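Local atomic coordinates of probable spore coat polysaccharide biosynthesis protein E (Chromobacterium violaceum ATCC 12472, PDB entry 3G8R), a protein that probably acts as an N-acylneuraminate-9-phosphate synthase of the NeuB family, here a zinc-binding TIM barrel joined to a SAF domain. Residues L278-F283 / V299-P304; T285-A290 / I327-P332; T165-V170 / A219-K224. One frame throughout, in Å; residues are numbered along the deposited sequence.

Interaction 1: L278-F283 / V299-P304; sequences LRRGVF and VSFAFP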
ATOM      1  N   LEU A 278     -12.754 -23.769 -16.994  1.00 39.70           N
ATOM      2  CA  LEU A 278     -12.649 -22.791 -18.078  1.00 39.88           C
ATOM      3  C   LEU A 278     -11.532 -23.126 -19.028  1.00 39.38           C
ATOM      4  O   LEU A 278     -11.379 -22.432 -20.036  1.00 41.13           O
ATOM      5  CB  LEU A 278     -12.479 -21.365 -17.547  1.00 40.00           C
ATOM      6  CG  LEU A 278     -13.694 -20.740 -16.841  1.00 40.37           C
ATOM      7  CD1 LEU A 278     -13.295 -19.781 -15.665  1.00 40.38           C
ATOM      8  CD2 LEU A 278     -14.593 -20.030 -17.839  1.00 40.15           C
ATOM      9  N   ARG A 279     -10.779 -24.183 -18.716  1.00 37.09           N
ATOM     10  CA  ARG A 279      -9.648 -24.636 -19.528  1.00 36.12           C
ATOM     11  C   ARG A 279     -10.013 -25.457 -20.764  1.00 35.00           C
ATOM     12  O   ARG A 279     -11.084 -26.052 -20.850  1.00 34.65           O
ATOM     13  CB  ARG A 279      -8.689 -25.480 -18.692  1.00 36.35           C
ATOM     14  CG  ARG A 279      -8.122 -24.757 -17.555  1.00 40.38           C
ATOM     15  CD  ARG A 279      -6.851 -25.345 -17.123  1.00 37.32           C
ATOM     16  NE  ARG A 279      -6.022 -24.246 -16.680  1.00 41.80           N
ATOM     17  CZ  ARG A 279      -5.572 -24.080 -15.443  1.00 38.75           C
ATOM     18  NH1 ARG A 279      -5.835 -24.985 -14.513  1.00 41.55           N
ATOM     19  NH2 ARG A 279      -4.828 -22.995 -15.150  1.00 43.04           N
ATOM     20  N   ARG A 280      -9.054 -25.531 -21.686  1.00 33.41           N
ATOM     21  CA  ARG A 280      -9.229 -26.178 -22.970  1.00 31.53           C
ATOM     22  C   ARG A 280      -8.732 -27.627 -22.854  1.00 31.83           C
ATOM     23  O   ARG A 280      -7.575 -27.870 -22.506  1.00 32.03           O
ATOM     24  CB  ARG A 280      -8.414 -25.404 -23.986  1.00 29.91           C
ATOM     25  CG  ARG A 280      -9.184 -24.906 -25.157  1.00 32.84           C
ATOM     26  CD  ARG A 280      -8.613 -23.634 -25.755  1.00 28.39           C
ATOM     27  NE  ARG A 280      -7.151 -23.617 -25.817  1.00 32.43           N
ATOM     28  CZ  ARG A 280      -6.462 -23.447 -26.932  1.00 27.72           C
ATOM     29  NH1 ARG A 280      -7.106 -23.295 -28.061  1.00 32.45           N
ATOM     30  NH2 ARG A 280      -5.139 -23.432 -26.922  1.00 32.05           N
ATOM     31  N   GLY A 281      -9.605 -28.593 -23.116  1.00 31.38           N
ATOM     32  CA  GLY A 281      -9.225 -29.999 -23.048  1.00 30.98           C
ATOM     33  C   GLY A 281      -8.684 -30.446 -24.390  1.00 31.43           C
ATOM     34  O   GLY A 281      -8.909 -29.789 -25.405  1.00 30.92           O
ATOM     35  N   VAL A 282      -7.979 -31.572 -24.397  1.00 31.59           N
ATOM     36  CA  VAL A 282      -7.381 -32.082 -25.601  1.00 31.03           C
ATOM     37  C   VAL A 282      -8.229 -33.231 -26.066  1.00 31.64           C
ATOM     38  O   VAL A 282      -8.433 -34.196 -25.320  1.00 32.07           O
ATOM     39  CB  VAL A 282      -5.979 -32.599 -25.324  1.00 30.74           C
ATOM     40  CG1 VAL A 282      -5.343 -33.153 -26.599  1.00 18.11           C
ATOM     41  CG2 VAL A 282      -5.170 -31.531 -24.781  1.00 16.42           C
ATOM     42  N   PHE A 283      -8.708 -33.140 -27.305  1.00 31.73           N
ATOM     43  CA  PHE A 283      -9.555 -34.183 -27.881  1.00 32.03           C
ATOM     44  C   PHE A 283      -8.882 -34.811 -29.071  1.00 32.67           C
ATOM     45  O   PHE A 283      -8.175 -34.126 -29.810  1.00 32.89           O
ATOM     46  CB  PHE A 283     -10.896 -33.600 -28.349  1.00 31.43           C
ATOM     47  CG  PHE A 283     -11.777 -33.106 -27.232  1.00 37.96           C
ATOM     48  CD1 PHE A 283     -12.815 -33.893 -26.754  1.00 30.97           C
ATOM     49  CD2 PHE A 283     -11.567 -31.847 -26.653  1.00 31.38           C
ATOM     50  CE1 PHE A 283     -13.651 -33.429 -25.721  1.00 38.45           C
ATOM     51  CE2 PHE A 283     -12.392 -31.367 -25.619  1.00 38.24           C
ATOM     52  CZ  PHE A 283     -13.443 -32.157 -25.155  1.00 30.78           C
ATOM     53  N   VAL A 299      -5.070 -34.561 -32.651  1.00 35.97           N
ATOM     54  CA  VAL A 299      -5.710 -33.849 -31.527  1.00 34.46           C
ATOM     55  C   VAL A 299      -6.136 -32.422 -31.859  1.00 34.06           C
ATOM     56  O   VAL A 299      -5.577 -31.789 -32.741  1.00 34.58           O
ATOM     57  CB  VAL A 299      -4.804 -33.662 -30.318  1.00 34.31           C
ATOM     58  CG1 VAL A 299      -4.172 -34.946 -29.884  1.00 32.96           C
ATOM     59  CG2 VAL A 299      -3.754 -32.601 -30.633  1.00 33.20           C
ATOM     60  N   SER A 300      -7.090 -31.916 -31.086  1.00 33.26           N
ATOM     61  CA  SER A 300      -7.500 -30.530 -31.117  1.00 32.59           C
ATOM     62  C   SER A 300      -7.849 -30.053 -29.698  1.00 31.27           C
ATOM     63  O   SER A 300      -8.035 -30.841 -28.782  1.00 30.78           O
ATOM     64  CB  SER A 300      -8.700 -30.359 -32.056  1.00 33.40           C
ATOM     65  OG  SER A 300      -9.903 -30.879 -31.492  1.00 49.27           O
ATOM     66  N   PHE A 301      -7.947 -28.751 -29.519  1.00 30.48           N
ATOM     67  CA  PHE A 301      -8.231 -28.228 -28.205  1.00 30.28           C
ATOM     68  C   PHE A 301      -9.598 -27.611 -28.196  1.00 31.10           C
ATOM     69  O   PHE A 301      -9.989 -26.963 -29.150  1.00 32.98           O
ATOM     70  CB  PHE A 301      -7.181 -27.197 -27.803  1.00 29.81           C
ATOM     71  CG  PHE A 301      -5.798 -27.654 -28.043  1.00 30.96           C
ATOM     72  CD1 PHE A 301      -5.292 -28.766 -27.375  1.00 31.02           C
ATOM     73  CD2 PHE A 301      -5.015 -27.033 -28.976  1.00 30.18           C
ATOM     74  CE1 PHE A 301      -4.012 -29.213 -27.612  1.00 31.08           C
ATOM     75  CE2 PHE A 301      -3.753 -27.484 -29.228  1.00 31.14           C
ATOM     76  CZ  PHE A 301      -3.243 -28.566 -28.536  1.00 30.79           C
ATOM     77  N   ALA A 302     -10.316 -27.779 -27.102  1.00 30.06           N
ATOM     78  CA  ALA A 302     -11.677 -27.319 -27.027  1.00 29.59           C
ATOM     79  C   ALA A 302     -12.074 -27.448 -25.603  1.00 29.13           C
ATOM     80  O   ALA A 302     -11.488 -28.229 -24.871  1.00 29.22           O
ATOM     81  CB  ALA A 302     -12.544 -28.172 -27.888  1.00 29.76           C
ATOM     82  N   PHE A 303     -13.073 -26.691 -25.205  1.00 28.85           N
ATOM     83  CA  PHE A 303     -13.529 -26.713 -23.841  1.00 29.60           C
ATOM     84  C   PHE A 303     -14.962 -27.206 -23.714  1.00 31.92           C
ATOM     85  O   PHE A 303     -15.734 -27.119 -24.685  1.00 32.53           O
ATOM     86  CB  PHE A 303     -13.385 -25.304 -23.306  1.00 29.71           C
ATOM     87  CG  PHE A 303     -14.621 -24.725 -22.700  1.00 23.72           C
ATOM     88  CD1 PHE A 303     -14.611 -24.305 -21.366  1.00 29.66           C
ATOM     89  CD2 PHE A 303     -15.762 -24.506 -23.466  1.00 29.50           C
ATOM     90  CE1 PHE A 303     -15.766 -23.726 -20.761  1.00 24.34           C
ATOM     91  CE2 PHE A 303     -16.933 -23.912 -22.888  1.00 24.39           C
ATOM     92  CZ  PHE A 303     -16.922 -23.526 -21.524  1.00 29.38           C
ATOM     93  N   PRO A 304     -15.356 -27.663 -22.497  1.00 32.35           N
ATOM     94  CA  PRO A 304     -14.578 -27.731 -21.259  1.00 31.89           C
ATOM     95  C   PRO A 304     -14.062 -29.144 -21.032  1.00 32.74           C
ATOM     96  O   PRO A 304     -14.529 -30.064 -21.679  1.00 32.95           O
ATOM     97  CB  PRO A 304     -15.600 -27.381 -20.217  1.00 30.37           C
ATOM     98  CG  PRO A 304     -16.808 -27.978 -20.722  1.00 23.25           C
ATOM     99  CD  PRO A 304     -16.777 -27.894 -22.215  1.00 31.28           C
TER
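F283 and S300 form the tight end of this antiparallel pair. F283 N donates to S300 O over 2.8 Å, almost straight at 177°, and S300 N returns a bond to F283 O. In the next hydrogen-bonded pair, G281 N lies 2.6 Å from A302 O, but its N-H is bent away at 136° and the donor is tilted from the carbonyl plane. A302 N returns a longer bond to G281 O and lies in the plane of the G281 carbonyl. On one face, V282 CG1 meets V299 CB at 3.8 Å, and V282 CG2 lies in plane at the edge of the F301 ring. On the other face, the F283 ring brings CE2 to 3.9 Å from A302 CB and turns its edge to A302 O. The side chains of L278 and R279 turn away, and R279 NE bonds to C120 O of the second subunit. Here the R279 carbonyl makes the contact, its O 3.4 Å from F303 CB. S300 and F301 form the more open side. F301 CB lies over one face of the R280 guanidinium, which forms salt bridges with E101 and D124 of the second subunit. Strands 281-284 and 299-302 form a two-stranded antiparallel sheet of the SAF domain. Backbone bonds from V282 to L310 and V333 join it to the rest of that domain, and the second subunit covers F283 and F303.

Interaction 2: T285-A290 / I327-P332; sequences TRPVAA and IAADAP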
ATOM      1  N   THR A 285      -9.012 -36.035 -32.839  1.00 34.91           N
ATOM      2  CA  THR A 285      -9.784 -35.609 -33.999  1.00 35.80           C
ATOM      3  C   THR A 285     -10.021 -36.779 -34.969  1.00 37.78           C
ATOM      4  O   THR A 285     -10.763 -36.647 -35.952  1.00 37.86           O
ATOM      5  CB  THR A 285      -9.102 -34.456 -34.739  1.00 34.58           C
ATOM      6  OG1 THR A 285      -7.847 -34.891 -35.221  1.00 32.75           O
ATOM      7  CG2 THR A 285      -8.850 -33.325 -33.822  1.00 33.10           C
ATOM      8  N   ARG A 286      -9.426 -37.929 -34.627  1.00 38.96           N
ATOM      9  CA  ARG A 286      -9.085 -39.009 -35.547  1.00 39.31           C
ATOM     10  C   ARG A 286      -8.802 -40.242 -34.664  1.00 38.89           C
ATOM     11  O   ARG A 286      -8.233 -40.100 -33.591  1.00 38.29           O
ATOM     12  CB  ARG A 286      -7.838 -38.550 -36.292  1.00 40.30           C
ATOM     13  CG  ARG A 286      -7.070 -39.535 -37.059  1.00 67.03           C
ATOM     14  CD  ARG A 286      -6.141 -38.760 -37.950  1.00 43.08           C
ATOM     15  NE  ARG A 286      -6.784 -38.371 -39.223  1.00 68.06           N
ATOM     16  CZ  ARG A 286      -7.244 -37.146 -39.527  1.00 44.48           C
ATOM     17  NH1 ARG A 286      -7.798 -36.928 -40.712  1.00 68.19           N
ATOM     18  NH2 ARG A 286      -7.167 -36.136 -38.658  1.00 68.29           N
ATOM     19  N   PRO A 287      -9.190 -41.458 -35.097  1.00 39.36           N
ATOM     20  CA  PRO A 287      -8.879 -42.534 -34.161  1.00 39.16           C
ATOM     21  C   PRO A 287      -7.369 -42.631 -33.959  1.00 38.67           C
ATOM     22  O   PRO A 287      -6.610 -42.473 -34.902  1.00 38.79           O
ATOM     23  CB  PRO A 287      -9.404 -43.801 -34.862  1.00 39.14           C
ATOM     24  CG  PRO A 287     -10.142 -43.335 -36.057  1.00 49.97           C
ATOM     25  CD  PRO A 287      -9.646 -41.973 -36.400  1.00 39.53           C
ATOM     26  N   VAL A 288      -6.957 -42.870 -32.728  1.00 38.28           N
ATOM     27  CA  VAL A 288      -5.556 -42.983 -32.389  1.00 38.93           C
ATOM     28  C   VAL A 288      -5.345 -44.378 -31.815  1.00 39.15           C
ATOM     29  O   VAL A 288      -5.933 -44.728 -30.786  1.00 38.23           O
ATOM     30  CB  VAL A 288      -5.133 -41.904 -31.327  1.00 39.18           C
ATOM     31  CG1 VAL A 288      -3.673 -42.123 -30.845  1.00 33.62           C
ATOM     32  CG2 VAL A 288      -5.324 -40.511 -31.864  1.00 33.13           C
ATOM     33  N   ALA A 289      -4.497 -45.155 -32.486  1.00 40.50           N
ATOM     34  CA  ALA A 289      -4.197 -46.537 -32.098  1.00 41.50           C
ATOM     35  C   ALA A 289      -3.299 -46.610 -30.878  1.00 42.95           C
ATOM     36  O   ALA A 289      -2.682 -45.619 -30.481  1.00 43.87           O
ATOM     37  CB  ALA A 289      -3.566 -47.288 -33.253  1.00 41.32           C
ATOM     38  N   ALA A 290      -3.231 -47.788 -30.275  1.00 43.68           N
ATOM     39  CA  ALA A 290      -2.287 -48.023 -29.201  1.00 44.66           C
ATOM     40  C   ALA A 290      -0.879 -47.761 -29.726  1.00 45.26           C
ATOM     41  O   ALA A 290      -0.561 -48.076 -30.870  1.00 44.76           O
ATOM     42  CB  ALA A 290      -2.420 -49.441 -28.678  1.00 44.99           C
ATOM     43  N   ILE A 327      -7.587 -44.519 -28.687  1.00 38.86           N
ATOM     44  CA  ILE A 327      -8.504 -43.430 -28.418  1.00 37.30           C
ATOM     45  C   ILE A 327      -9.484 -43.279 -29.574  1.00 36.64           C
ATOM     46  O   ILE A 327      -9.065 -43.126 -30.717  1.00 37.88           O
ATOM     47  CB  ILE A 327      -7.764 -42.077 -28.250  1.00 36.83           C
ATOM     48  CG1 ILE A 327      -6.361 -42.254 -27.638  1.00 36.42           C
ATOM     49  CG2 ILE A 327      -8.666 -41.046 -27.467  1.00 36.77           C
ATOM     50  CD1 ILE A 327      -6.184 -41.773 -26.215  1.00 35.36           C
ATOM     51  N   ALA A 328     -10.782 -43.289 -29.290  1.00 35.21           N
ATOM     52  CA  ALA A 328     -11.763 -43.102 -30.352  1.00 35.21           C
ATOM     53  C   ALA A 328     -11.705 -41.677 -30.876  1.00 35.31           C
ATOM     54  O   ALA A 328     -11.370 -40.762 -30.140  1.00 34.79           O
ATOM     55  CB  ALA A 328     -13.134 -43.400 -29.847  1.00 35.41           C
ATOM     56  N   ALA A 329     -12.037 -41.475 -32.141  1.00 36.44           N
ATOM     57  CA  ALA A 329     -12.132 -40.106 -32.656  1.00 37.54           C
ATOM     58  C   ALA A 329     -13.176 -39.280 -31.906  1.00 39.35           C
ATOM     59  O   ALA A 329     -14.204 -39.812 -31.435  1.00 39.92           O
ATOM     60  CB  ALA A 329     -12.415 -40.099 -34.120  1.00 37.28           C
ATOM     61  N   ASP A 330     -12.875 -37.978 -31.795  1.00 40.02           N
ATOM     62  CA  ASP A 330     -13.697 -36.962 -31.100  1.00 39.04           C
ATOM     63  C   ASP A 330     -13.822 -37.241 -29.595  1.00 36.09           C
ATOM     64  O   ASP A 330     -14.572 -36.602 -28.868  1.00 35.19           O
ATOM     65  CB  ASP A 330     -15.042 -36.739 -31.824  1.00 41.25           C
ATOM     66  CG  ASP A 330     -14.876 -36.041 -33.196  1.00 64.10           C
ATOM     67  OD1 ASP A 330     -15.752 -36.213 -34.068  1.00 43.36           O
ATOM     68  OD2 ASP A 330     -13.876 -35.314 -33.424  1.00 43.44           O
ATOM     69  N   ALA A 331     -13.022 -38.170 -29.115  1.00 34.75           N
ATOM     70  CA  ALA A 331     -13.051 -38.464 -27.704  1.00 34.08           C
ATOM     71  C   ALA A 331     -12.033 -37.675 -26.897  1.00 32.37           C
ATOM     72  O   ALA A 331     -10.977 -37.283 -27.394  1.00 31.86           O
ATOM     73  CB  ALA A 331     -12.871 -39.948 -27.470  1.00 34.85           C
ATOM     74  N   PRO A 332     -12.351 -37.446 -25.631  1.00 31.46           N
ATOM     75  CA  PRO A 332     -11.433 -36.716 -24.778  1.00 31.56           C
ATOM     76  C   PRO A 332     -10.236 -37.580 -24.530  1.00 32.66           C
ATOM     77  O   PRO A 332     -10.392 -38.754 -24.236  1.00 33.63           O
ATOM     78  CB  PRO A 332     -12.227 -36.512 -23.485  1.00 30.88           C
ATOM     79  CG  PRO A 332     -13.365 -37.490 -23.560  1.00 14.71           C
ATOM     80  CD  PRO A 332     -13.641 -37.739 -24.984  1.00 30.63           C
TER
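V288 holds CG1 anti to its backbone N, at chi1 174°. I327 turns its own CG1 beside its backbone N, at a chi1 of -32° that falls short of the usual staggered value. The two side chains then run next to each other and point the same way. V288 CB meets I327 CG1 at 3.9 Å, and V288 CG1 comes only a little less close to the same atom. The backbones of the same two residues make a single antiparallel bridge. V288 N donates to I327 O over 2.9 Å, nearly straight at 175°. I327 N donates to V288 O over 2.7 Å. Both donors lie in the plane of the carbonyl they meet. I327 O also receives a weaker CA-H contact from P287 CA, at 3.5 Å. Beyond the bridge the chain of I327 moves into a type II turn from A328 to A331, closed by A331 N on A328 O. At its second position, A329 points its methyl toward the other segment. A329 CB lies 3.6 Å from P287 N and 4.0 Å from P287 CD, so the methyl rests on the R286-P287 peptide and the proline ring. At the outer end, D330 OD2 comes no nearer than 4.1 Å to T285 CA. Both segments are loops of the SAF domain. L294 and N298 touch V288, while A284 touches I327, and these two residues are buried. The turn side, with R286, P287, A329 and D330, is exposed. The chemistry is therefore divided: two backbone bonds and a small apolar patch hold the inner end, while across the outer end the two segments meet mainly through the A329 methyl, each being held by its own backbone bond, T285 to N298 and A331 to A284.

Interaction 3: T165-V170 / A219-K224; sequences TIMHCV and ATVFEK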
ATOM      1  N   THR A 165      13.556   2.212  15.278  1.00 34.65           N
ATOM      2  CA  THR A 165      12.340   2.280  14.499  1.00 33.67           C
ATOM      3  C   THR A 165      12.315   3.658  13.951  1.00 34.59           C
ATOM      4  O   THR A 165      12.529   4.605  14.684  1.00 35.37           O
ATOM      5  CB  THR A 165      11.143   2.036  15.394  1.00 33.13           C
ATOM      6  OG1 THR A 165      11.236   0.687  15.878  1.00 34.21           O
ATOM      7  CG2 THR A 165       9.835   2.205  14.667  1.00 30.89           C
ATOM      8  N   ILE A 166      12.055   3.788  12.661  1.00 35.49           N
ATOM      9  CA  ILE A 166      12.047   5.080  12.016  1.00 36.76           C
ATOM     10  C   ILE A 166      10.665   5.441  11.442  1.00 37.73           C
ATOM     11  O   ILE A 166      10.041   4.599  10.776  1.00 39.04           O
ATOM     12  CB  ILE A 166      13.116   5.053  10.976  1.00 37.80           C
ATOM     13  CG1 ILE A 166      14.410   5.480  11.651  1.00 52.31           C
ATOM     14  CG2 ILE A 166      12.778   5.952   9.775  1.00 52.62           C
ATOM     15  CD1 ILE A 166      15.391   6.103  10.713  1.00 39.19           C
HETATM   16  N   MSE A 167      10.148   6.647  11.701  1.00 36.40           N
HETATM   17  CA  MSE A 167       8.728   6.863  11.353  1.00 35.67           C
HETATM   18  C   MSE A 167       8.510   7.946  10.345  1.00 35.08           C
HETATM   19  O   MSE A 167       9.070   8.979  10.423  1.00 35.36           O
HETATM   20  CB  MSE A 167       7.843   7.163  12.561  1.00 36.08           C
HETATM   21  CG  MSE A 167       8.078   6.350  13.818  1.00 32.26           C
HETATM   22 SE   MSE A 167       6.935   5.025  14.167  1.00 38.55          SE
HETATM   23  CE  MSE A 167       5.406   5.918  14.542  1.00 31.24           C
ATOM     24  N   HIS A 168       7.666   7.716   9.377  1.00 35.92           N
ATOM     25  CA  HIS A 168       7.321   8.802   8.494  1.00 36.33           C
ATOM     26  C   HIS A 168       6.416   9.729   9.297  1.00 38.46           C
ATOM     27  O   HIS A 168       5.614   9.274  10.109  1.00 39.24           O
ATOM     28  CB  HIS A 168       6.667   8.298   7.203  1.00 34.47           C
ATOM     29  CG  HIS A 168       5.975   9.368   6.433  1.00 34.06           C
ATOM     30  ND1 HIS A 168       6.644  10.436   5.872  1.00 34.55           N
ATOM     31  CD2 HIS A 168       4.663   9.549   6.132  1.00 34.78           C
ATOM     32  CE1 HIS A 168       5.777  11.224   5.265  1.00 33.80           C
ATOM     33  NE2 HIS A 168       4.573  10.695   5.383  1.00 33.64           N
ATOM     34  N   CYS A 169       6.621  11.028   9.152  1.00 39.55           N
ATOM     35  CA  CYS A 169       5.604  11.949   9.545  1.00 40.84           C
ATOM     36  C   CYS A 169       5.791  13.288   8.883  1.00 40.17           C
ATOM     37  O   CYS A 169       6.839  13.589   8.333  1.00 39.49           O
ATOM     38  CB  CYS A 169       5.471  12.069  11.068  1.00 42.58           C
ATOM     39  SG  CYS A 169       6.744  12.932  11.930  1.00 57.65           S
ATOM     40  N   VAL A 170       4.726  14.069   8.916  1.00 39.75           N
ATOM     41  CA  VAL A 170       4.749  15.390   8.356  1.00 39.95           C
ATOM     42  C   VAL A 170       4.417  16.392   9.460  1.00 40.98           C
ATOM     43  O   VAL A 170       3.471  16.205  10.253  1.00 40.77           O
ATOM     44  CB  VAL A 170       3.759  15.503   7.203  1.00 39.53           C
ATOM     45  CG1 VAL A 170       3.922  16.832   6.508  1.00 40.73           C
ATOM     46  CG2 VAL A 170       3.973  14.352   6.220  1.00 39.98           C
ATOM     47  N   ALA A 219       4.423  -0.385   6.948  1.00 37.63           N
ATOM     48  CA  ALA A 219       4.675   0.158   8.281  1.00 37.77           C
ATOM     49  C   ALA A 219       4.073  -0.750   9.361  1.00 38.49           C
ATOM     50  O   ALA A 219       3.051  -1.390   9.140  1.00 37.89           O
ATOM     51  CB  ALA A 219       4.133   1.530   8.394  1.00 37.62           C
ATOM     52  N   THR A 220       4.706  -0.777  10.536  1.00 39.45           N
ATOM     53  CA  THR A 220       4.482  -1.811  11.563  1.00 39.04           C
ATOM     54  C   THR A 220       4.241  -1.205  12.948  1.00 40.16           C
ATOM     55  O   THR A 220       3.985  -1.899  13.932  1.00 40.56           O
ATOM     56  CB  THR A 220       5.712  -2.685  11.565  1.00 38.53           C
ATOM     57  OG1 THR A 220       5.524  -3.685  10.571  1.00 66.85           O
ATOM     58  CG2 THR A 220       6.006  -3.353  12.939  1.00 66.97           C
ATOM     59  N   VAL A 221       4.350   0.116  13.010  1.00 41.01           N
ATOM     60  CA  VAL A 221       4.243   0.901  14.243  1.00 39.90           C
ATOM     61  C   VAL A 221       3.513   2.143  13.835  1.00 39.43           C
ATOM     62  O   VAL A 221       3.783   2.711  12.774  1.00 38.93           O
ATOM     63  CB  VAL A 221       5.590   1.331  14.707  1.00 38.99           C
ATOM     64  CG1 VAL A 221       5.440   2.250  15.851  1.00 24.41           C
ATOM     65  CG2 VAL A 221       6.441   0.112  15.053  1.00 24.37           C
ATOM     66  N   PHE A 222       2.574   2.558  14.663  1.00 39.58           N
ATOM     67  CA  PHE A 222       1.647   3.588  14.251  1.00 39.24           C
ATOM     68  C   PHE A 222       1.386   4.472  15.414  1.00 40.09           C
ATOM     69  O   PHE A 222       1.049   3.993  16.475  1.00 41.02           O
ATOM     70  CB  PHE A 222       0.355   2.933  13.771  1.00 39.11           C
ATOM     71  CG  PHE A 222       0.551   2.021  12.580  1.00 37.55           C
ATOM     72  CD1 PHE A 222       0.623   2.543  11.287  1.00 39.35           C
ATOM     73  CD2 PHE A 222       0.698   0.644  12.752  1.00 39.54           C
ATOM     74  CE1 PHE A 222       0.834   1.704  10.181  1.00 37.89           C
ATOM     75  CE2 PHE A 222       0.898  -0.203  11.673  1.00 37.16           C
ATOM     76  CZ  PHE A 222       0.971   0.319  10.381  1.00 39.64           C
ATOM     77  N   GLU A 223       1.551   5.772  15.228  1.00 40.83           N
ATOM     78  CA  GLU A 223       1.366   6.728  16.318  1.00 40.55           C
ATOM     79  C   GLU A 223       0.340   7.728  15.901  1.00 39.75           C
ATOM     80  O   GLU A 223       0.404   8.235  14.783  1.00 39.68           O
ATOM     81  CB  GLU A 223       2.663   7.449  16.597  1.00 41.21           C
ATOM     82  CG  GLU A 223       2.699   8.331  17.807  1.00 75.54           C
ATOM     83  CD  GLU A 223       4.016   9.092  17.890  1.00 43.70           C
ATOM     84  OE1 GLU A 223       4.058  10.150  18.560  1.00 76.31           O
ATOM     85  OE2 GLU A 223       5.013   8.648  17.263  1.00 76.12           O
ATOM     86  N   LYS A 224      -0.600   7.992  16.808  1.00 39.48           N
ATOM     87  CA  LYS A 224      -1.637   8.979  16.613  1.00 40.30           C
ATOM     88  C   LYS A 224      -1.877   9.729  17.914  1.00 40.59           C
ATOM     89  O   LYS A 224      -1.832   9.123  18.989  1.00 40.24           O
ATOM     90  CB  LYS A 224      -2.913   8.281  16.193  1.00 41.71           C
ATOM     91  CG  LYS A 224      -4.146   9.152  16.179  1.00 38.79           C
ATOM     92  CD  LYS A 224      -4.480   9.660  14.775  1.00 43.73           C
ATOM     93  CE  LYS A 224      -5.216   8.591  13.951  1.00 38.64           C
ATOM     94  NZ  LYS A 224      -5.767   9.161  12.703  1.00 43.78           N
TER
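V221 takes the main contact from M167, a selenomethionine in this crystal. The SE of M167 lies 3.6 Å from V221 CG1, and the two side chains cross at about a right angle. V221 places CG1 anti to its backbone N (chi1 173°), which leaves CG2 to meet T165. There the methyls T165 CG2 and V221 CG2 face each other tip to tip at 4.0 Å. The M167 chain bends at both chi2 and chi3, and the bends carry CE past V221 to E223. CE lies 3.8 Å from E223 CB and nearly as close to OE2; the M167 side chain crosses the extended glutamate at about a right angle. The segments belong to strands 164-168 and 221-225, the sixth and eighth of a closed eight-stranded parallel TIM barrel. Strand 196-201 runs between them, so their axes stay 8.5 Å apart, and side chains pointing into the barrel make the contact. S200 of that middle strand touches both M167 and E223. V139 and S141 of strand 138-141 flank M167 from the preceding strand. The carboxylate of E223 is held by a salt bridge from OE2 to K116. The E223 side chain is about 5 Å from the bound zinc ion at its nearest atoms. H202 and H225 bind that zinc, H202 following the middle strand and H225 ending the eighth.

Overall arrangement
Interaction 3 comes first along the chain and lies in the NeuB-family TIM barrel, its centre about 8 Å from the centre of the chain. Interactions 1 and 2 follow, both within the SAF range. Their segments alternate in sequence and their centres are 14 Å apart. They touch directly: T285 CG2 packs on S300 CB, and P332 on the F283 ring. Interaction 3 is far away, with centres 53 Å from interaction 1 and 65 Å from interaction 2. The SAF part thus stands off from its own barrel. Interaction 1 packs extensively against the second subunit, which interaction 3 touches through V170 on E271, consistent with the exchanged domains of NeuB-type dimers. Interaction 2 is partly exposed.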